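Local coordinates for UBP3-associated protein BRE5 (Saccharomyces cerevisiae, PDB 2QIY) that acts with the protease UBP3 in de-ubiquitination and is represented here by its NTF2-like domain, at residues F36-E42 with F137-D142; K102-A108 with Q124-P130. All blocks are in the same frame, centred on the assembly; numbering follows the deposited sequence.

Interactions 1 and 2 lie in the same mixed sheet of the NTF2-like domain, about 10 Å apart between centres. They share a seam: strand 137-147 of interaction 1 pairs with strand 120-130 of interaction 2, and T140 N lies 2.8 Å from I127 O. Interaction 2 is the more buried of the two, a regular antiparallel hairpin with mostly apolar side chains on both faces. Interaction 1 is only partly buried. It is parallel, broken by a turn, and includes a polar side-chain bond and a bridging water. Along the chain, interaction 2 falls inside the loop that interaction 1 closes. Both touch the second subunit.

Interaction 1: F36-E42 with F137-D142; sequences FYASTAE and FDITND
I139 and Y37 face each other as a parallel bridge pair, their side chains crossing at an angle, and bury the most surface in this contact. I139 CD1 sits over the centre of the Y37 ring, 3.9 Å from the centroid and 11° off the normal, a CH-pi contact. The CG2 branch of I139 packs on Y37 CE1 at 3.7 Å. Y37 CG is anti to its carbonyl carbon (chi1 -70°), which brings the ring under I139 CD1 and carries the hydroxyl on to D142. There Y37 OH donates to D142 OD2 at 2.6 Å, on the anti lone pair. Ring and carboxylate are nearly coplanar, 8° apart. The same OD2 is also hydrogen-bonded to Y22 of helix 11-28, so two tyrosines grip one buried carboxylate oxygen.

The backbones run parallel. I139 N donates to F36 O at 2.8 Å, and A38 N to I139 O at 2.9 Å. A type I turn from A38 to A41 then interrupts the pairing. It resumes where E42 N donates to T140 O at 3.0 Å. T140 and N141 form a classic beta bulge, both facing I127 of the next strand. This is the curved sheet of the NTF2-like fold, with Y37 and I139 facing helix 11-28.

One water donates to both F36 O and F137 O. At the other end, E42 OE1 accepts a hydrogen bond from Y96 N of the second subunit.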
loop_
_atom_site.group_PDB
_atom_site.type_symbol
_atom_site.label_atom_id
_atom_site.label_comp_id
_atom_site.label_asym_id
_atom_site.label_seq_id
_atom_site.Cartn_x
_atom_site.Cartn_y
_atom_site.Cartn_z
ATOM N N PHE A 36 -5.944 16.939 11.432
ATOM C CA PHE A 36 -5.192 15.756 11.857
ATOM C C PHE A 36 -3.898 15.556 11.060
ATOM O O PHE A 36 -3.148 14.597 11.299
ATOM C CB PHE A 36 -6.146 14.567 11.872
ATOM C CG PHE A 36 -7.256 14.750 12.913
ATOM C CD1 PHE A 36 -8.436 15.436 12.592
ATOM C CD2 PHE A 36 -7.073 14.318 14.219
ATOM C CE1 PHE A 36 -9.436 15.641 13.547
ATOM C CE2 PHE A 36 -8.070 14.506 15.195
ATOM C CZ PHE A 36 -9.252 15.169 14.862
ATOM N N TYR A 37 -3.630 16.503 10.161
ATOM C CA TYR A 37 -2.430 16.457 9.333
ATOM C C TYR A 37 -1.404 17.455 9.833
ATOM O O TYR A 37 -1.762 18.510 10.352
ATOM C CB TYR A 37 -2.779 16.803 7.888
ATOM C CG TYR A 37 -3.591 15.765 7.159
ATOM C CD1 TYR A 37 -2.977 14.879 6.250
ATOM C CD2 TYR A 37 -4.961 15.671 7.348
ATOM C CE1 TYR A 37 -3.721 13.928 5.532
ATOM C CE2 TYR A 37 -5.714 14.725 6.638
ATOM C CZ TYR A 37 -5.083 13.854 5.742
ATOM O OH TYR A 37 -5.815 12.913 5.045
ATOM N N ALA A 38 -0.126 17.136 9.632
ATOM C CA ALA A 38 0.974 18.070 9.874
ATOM C C ALA A 38 0.818 19.245 8.921
ATOM O O ALA A 38 0.205 19.112 7.853
ATOM C CB ALA A 38 2.306 17.388 9.641
ATOM N N SER A 39 1.356 20.392 9.306
ATOM C CA SER A 39 1.242 21.576 8.464
ATOM C C SER A 39 1.798 21.350 7.045
ATOM O O SER A 39 1.274 21.927 6.078
ATOM C CB SER A 39 1.921 22.782 9.128
ATOM O OG SER A 39 3.302 22.546 9.308
ATOM N N THR A 40 2.849 20.537 6.943
ATOM C CA THR A 40 3.520 20.256 5.663
ATOM C C THR A 40 3.166 18.879 5.093
ATOM O O THR A 40 3.895 18.331 4.238
ATOM C CB THR A 40 5.060 20.395 5.786
ATOM O OG1 THR A 40 5.541 19.479 6.780
ATOM C CG2 THR A 40 5.448 21.823 6.160
ATOM N N ALA A 41 2.061 18.300 5.560
ATOM C CA ALA A 41 1.662 16.950 5.100
ATOM C C ALA A 41 1.494 16.830 3.581
ATOM O O ALA A 41 1.139 17.789 2.904
ATOM C CB ALA A 41 0.360 16.514 5.776
ATOM N N GLU A 42 1.710 15.616 3.063
ATOM C CA GLU A 42 1.438 15.268 1.663
ATOM C C GLU A 42 0.275 14.298 1.572
ATOM O O GLU A 42 0.227 13.302 2.305
ATOM C CB GLU A 42 2.679 14.639 1.018
ATOM C CG GLU A 42 3.859 15.593 1.164
ATOM C CD GLU A 42 5.034 15.329 0.253
ATOM O OE1 GLU A 42 4.987 14.444 -0.633
ATOM O OE2 GLU A 42 6.029 16.064 0.429
ATOM N N PHE A 137 -0.496 12.094 17.491
ATOM C CA PHE A 137 0.218 11.970 16.229
ATOM C C PHE A 137 -0.421 12.856 15.176
ATOM O O PHE A 137 -1.649 13.051 15.184
ATOM C CB PHE A 137 0.156 10.530 15.713
ATOM C CG PHE A 137 0.971 9.562 16.518
ATOM C CD1 PHE A 137 0.408 8.908 17.603
ATOM C CD2 PHE A 137 2.309 9.307 16.187
ATOM C CE1 PHE A 137 1.172 8.010 18.361
ATOM C CE2 PHE A 137 3.064 8.411 16.921
ATOM C CZ PHE A 137 2.501 7.762 18.016
ATOM N N ASP A 138 0.411 13.369 14.271
ATOM C CA ASP A 138 -0.069 14.081 13.083
ATOM C C ASP A 138 0.221 13.213 11.853
ATOM O O ASP A 138 1.286 12.597 11.752
ATOM C CB ASP A 138 0.669 15.399 12.890
ATOM C CG ASP A 138 0.152 16.532 13.794
ATOM O OD1 ASP A 138 -0.849 16.382 14.522
ATOM O OD2 ASP A 138 0.780 17.603 13.749
ATOM N N ILE A 139 -0.721 13.195 10.912
ATOM C CA ILE A 139 -0.489 12.558 9.609
ATOM C C ILE A 139 0.501 13.384 8.777
ATOM O O ILE A 139 0.253 14.545 8.507
ATOM C CB ILE A 139 -1.807 12.432 8.784
ATOM C CG1 ILE A 139 -2.874 11.685 9.566
ATOM C CG2 ILE A 139 -1.538 11.694 7.491
ATOM C CD1 ILE A 139 -4.272 11.830 8.952
ATOM N N THR A 140 1.619 12.791 8.377
ATOM C CA THR A 140 2.545 13.509 7.490
ATOM C C THR A 140 2.403 13.078 6.044
ATOM O O THR A 140 2.805 13.804 5.125
ATOM C CB THR A 140 4.020 13.386 7.932
ATOM O OG1 THR A 140 4.419 12.006 7.913
ATOM C CG2 THR A 140 4.209 13.979 9.324
ATOM N N ASN A 141 1.851 11.883 5.852
ATOM C CA ASN A 141 1.700 11.274 4.523
ATOM C C ASN A 141 0.466 10.419 4.474
ATOM O O ASN A 141 0.153 9.694 5.434
ATOM C CB ASN A 141 2.897 10.364 4.185
ATOM C CG ASN A 141 4.156 11.119 4.037
ATOM O OD1 ASN A 141 4.539 11.530 2.927
ATOM N ND2 ASN A 141 4.812 11.356 5.148
ATOM N N ASP A 142 -0.224 10.494 3.343
ATOM C CA ASP A 142 -1.481 9.784 3.145
ATOM C C ASP A 142 -1.618 9.544 1.650
ATOM O O ASP A 142 -1.805 10.499 0.907
ATOM C CB ASP A 142 -2.606 10.686 3.657
ATOM C CG ASP A 142 -3.986 10.078 3.489
ATOM O OD1 ASP A 142 -4.126 9.031 2.826
ATOM O OD2 ASP A 142 -4.938 10.677 4.053
HETATM O O HOH W 1 -3.478 12.676 13.219
#

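Interaction 2: K102-A108 with Q124-P130; sequences KSILIMA and QTFILLP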
loop_
_atom_site.group_PDB
_atom_site.type_symbol
_atom_site.label_atom_id
_atom_site.label_comp_id
_atom_site.label_asym_id
_atom_site.label_seq_id
_atom_site.Cartn_x
_atom_site.Cartn_y
_atom_site.Cartn_z
ATOM N N LYS A 102 10.169 6.561 16.183
ATOM C CA LYS A 102 8.950 6.961 16.893
ATOM C C LYS A 102 7.740 7.266 15.986
ATOM O O LYS A 102 6.611 7.399 16.467
ATOM C CB LYS A 102 9.234 8.156 17.816
ATOM C CG LYS A 102 10.163 7.850 19.001
ATOM C CD LYS A 102 9.561 6.794 19.930
ATOM C CE LYS A 102 10.406 6.568 21.187
ATOM N NZ LYS A 102 11.628 5.717 20.965
ATOM N N SER A 103 7.982 7.396 14.688
ATOM C CA SER A 103 6.891 7.553 13.724
ATOM C C SER A 103 6.334 6.179 13.360
ATOM O O SER A 103 6.997 5.161 13.589
ATOM C CB SER A 103 7.390 8.290 12.487
ATOM O OG SER A 103 7.751 9.617 12.827
ATOM N N ILE A 104 5.117 6.155 12.804
ATOM C CA ILE A 104 4.463 4.891 12.482
ATOM C C ILE A 104 4.031 4.874 11.021
ATOM O O ILE A 104 3.352 5.781 10.564
ATOM C CB ILE A 104 3.224 4.632 13.380
ATOM C CG1 ILE A 104 3.575 4.799 14.862
ATOM C CG2 ILE A 104 2.648 3.219 13.101
ATOM C CD1 ILE A 104 2.366 4.922 15.762
ATOM N N LEU A 105 4.451 3.833 10.308
ATOM C CA LEU A 105 4.023 3.534 8.932
ATOM C C LEU A 105 2.858 2.574 9.002
ATOM O O LEU A 105 2.980 1.510 9.613
ATOM C CB LEU A 105 5.172 2.816 8.203
ATOM C CG LEU A 105 5.373 2.797 6.671
ATOM C CD1 LEU A 105 6.076 1.538 6.110
ATOM C CD2 LEU A 105 4.237 3.336 5.778
ATOM N N ILE A 106 1.726 2.944 8.388
ATOM C CA ILE A 106 0.546 2.102 8.374
ATOM C C ILE A 106 0.126 1.810 6.927
ATOM O O ILE A 106 0.066 2.713 6.103
ATOM C CB ILE A 106 -0.652 2.767 9.131
ATOM C CG1 ILE A 106 -0.257 3.130 10.560
ATOM C CG2 ILE A 106 -1.878 1.851 9.111
ATOM C CD1 ILE A 106 -1.346 3.946 11.331
ATOM N N MET A 107 -0.174 0.557 6.616
ATOM C CA MET A 107 -0.822 0.284 5.322
ATOM C C MET A 107 -2.144 -0.409 5.556
ATOM O O MET A 107 -2.208 -1.371 6.336
ATOM C CB MET A 107 0.001 -0.665 4.469
ATOM C CG MET A 107 1.277 -0.168 3.950
ATOM S SD MET A 107 1.963 -1.595 3.069
ATOM C CE MET A 107 0.940 -1.599 1.633
ATOM N N ALA A 108 -3.190 0.054 4.871
ATOM C CA ALA A 108 -4.511 -0.545 4.993
ATOM C C ALA A 108 -4.962 -1.000 3.615
ATOM O O ALA A 108 -4.597 -0.386 2.605
ATOM C CB ALA A 108 -5.468 0.471 5.534
ATOM N N GLN A 124 -4.173 1.932 1.096
ATOM C CA GLN A 124 -3.934 3.300 1.548
ATOM C C GLN A 124 -2.818 3.256 2.580
ATOM O O GLN A 124 -2.855 2.427 3.494
ATOM C CB GLN A 124 -5.203 3.949 2.141
ATOM C CG GLN A 124 -5.024 5.458 2.499
ATOM C CD GLN A 124 -6.343 6.224 2.680
ATOM O OE1 GLN A 124 -6.343 7.456 2.881
ATOM N NE2 GLN A 124 -7.456 5.520 2.605
ATOM N N THR A 125 -1.845 4.161 2.445
ATOM C CA THR A 125 -0.702 4.164 3.345
ATOM C C THR A 125 -0.612 5.498 4.047
ATOM O O THR A 125 -0.837 6.533 3.426
ATOM C CB THR A 125 0.588 3.897 2.548
ATOM O OG1 THR A 125 0.537 2.535 2.104
ATOM C CG2 THR A 125 1.788 4.067 3.401
ATOM N N PHE A 126 -0.284 5.458 5.333
ATOM C CA PHE A 126 -0.115 6.662 6.162
ATOM C C PHE A 126 1.216 6.652 6.882
ATOM O O PHE A 126 1.750 5.578 7.217
ATOM C CB PHE A 126 -1.152 6.656 7.275
ATOM C CG PHE A 126 -2.568 6.566 6.793
ATOM C CD1 PHE A 126 -3.159 5.312 6.570
ATOM C CD2 PHE A 126 -3.332 7.731 6.602
ATOM C CE1 PHE A 126 -4.484 5.229 6.143
ATOM C CE2 PHE A 126 -4.671 7.638 6.201
ATOM C CZ PHE A 126 -5.230 6.384 5.968
ATOM N N ILE A 127 1.737 7.846 7.160
ATOM C CA ILE A 127 2.831 7.994 8.126
ATOM C C ILE A 127 2.355 8.949 9.219
ATOM O O ILE A 127 1.851 10.039 8.916
ATOM C CB ILE A 127 4.146 8.523 7.499
ATOM C CG1 ILE A 127 4.670 7.518 6.483
ATOM C CG2 ILE A 127 5.217 8.739 8.604
ATOM C CD1 ILE A 127 5.162 6.291 7.105
ATOM N N LEU A 128 2.473 8.495 10.459
ATOM C CA LEU A 128 2.102 9.259 11.652
ATOM C C LEU A 128 3.367 9.707 12.372
ATOM O O LEU A 128 4.246 8.894 12.687
ATOM C CB LEU A 128 1.257 8.412 12.611
ATOM C CG LEU A 128 0.026 7.715 12.025
ATOM C CD1 LEU A 128 -0.779 7.138 13.171
ATOM C CD2 LEU A 128 -0.814 8.692 11.208
ATOM N N LEU A 129 3.430 11.003 12.658
ATOM C CA LEU A 129 4.573 11.597 13.337
ATOM C C LEU A 129 4.147 12.057 14.746
ATOM O O LEU A 129 3.187 12.807 14.886
ATOM C CB LEU A 129 5.054 12.800 12.523
ATOM C CG LEU A 129 6.199 13.628 13.122
ATOM C CD1 LEU A 129 7.507 12.907 12.970
ATOM C CD2 LEU A 129 6.257 14.968 12.416
ATOM N N PRO A 130 4.871 11.635 15.796
ATOM C CA PRO A 130 4.371 12.028 17.123
ATOM C C PRO A 130 4.480 13.533 17.360
ATOM O O PRO A 130 5.340 14.192 16.780
ATOM C CB PRO A 130 5.275 11.264 18.100
ATOM C CG PRO A 130 6.491 10.859 17.305
ATOM C CD PRO A 130 6.119 10.849 15.852
#
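L105 and I127 meet on one face of this strand pair, where L105 CD2 comes to 3.4 Å from I127 CD1. That is tighter than usual for two carbons. The same CD2 also presses on T125 CG2 at 3.5 Å. L105 CG stands roughly anti to the backbone N (chi1 -156°), and chi2 then turns the CD2 methyl toward both neighbours. M107 lies alongside T125, pointing the same way, with its CG 3.4 Å from T125 OG1. This hydroxyl is buried and has no polar partner. A glycine in place of T125 would probably leave a gap beside L105 CD2 and M107 CG and let both side chains shift.

On the other face, I106 CD1 touches L128 CD1 at 3.7 Å. The CB atoms of I106 and F126 are 4.3 Å apart, and the F126 ring has I106 O near its edge.

Strands 103-114 and 120-130 form an antiparallel beta hairpin of the NTF2-like sheet. Paired backbone bonds join I104 with L128, I106 with F126 and A108 with Q124. A108 N donates to Q124 O at 2.8 Å. L105 with I127 and M107 with T125 are the non-hydrogen-bonded pairs between them.

Farther out, helix 11-28 covers the I106 face, and F126 meets the rings of F18 and Y22 edge-to-face. The L105 face meets the second subunit: I127 packs on I127 of that subunit, and T125 on its M107.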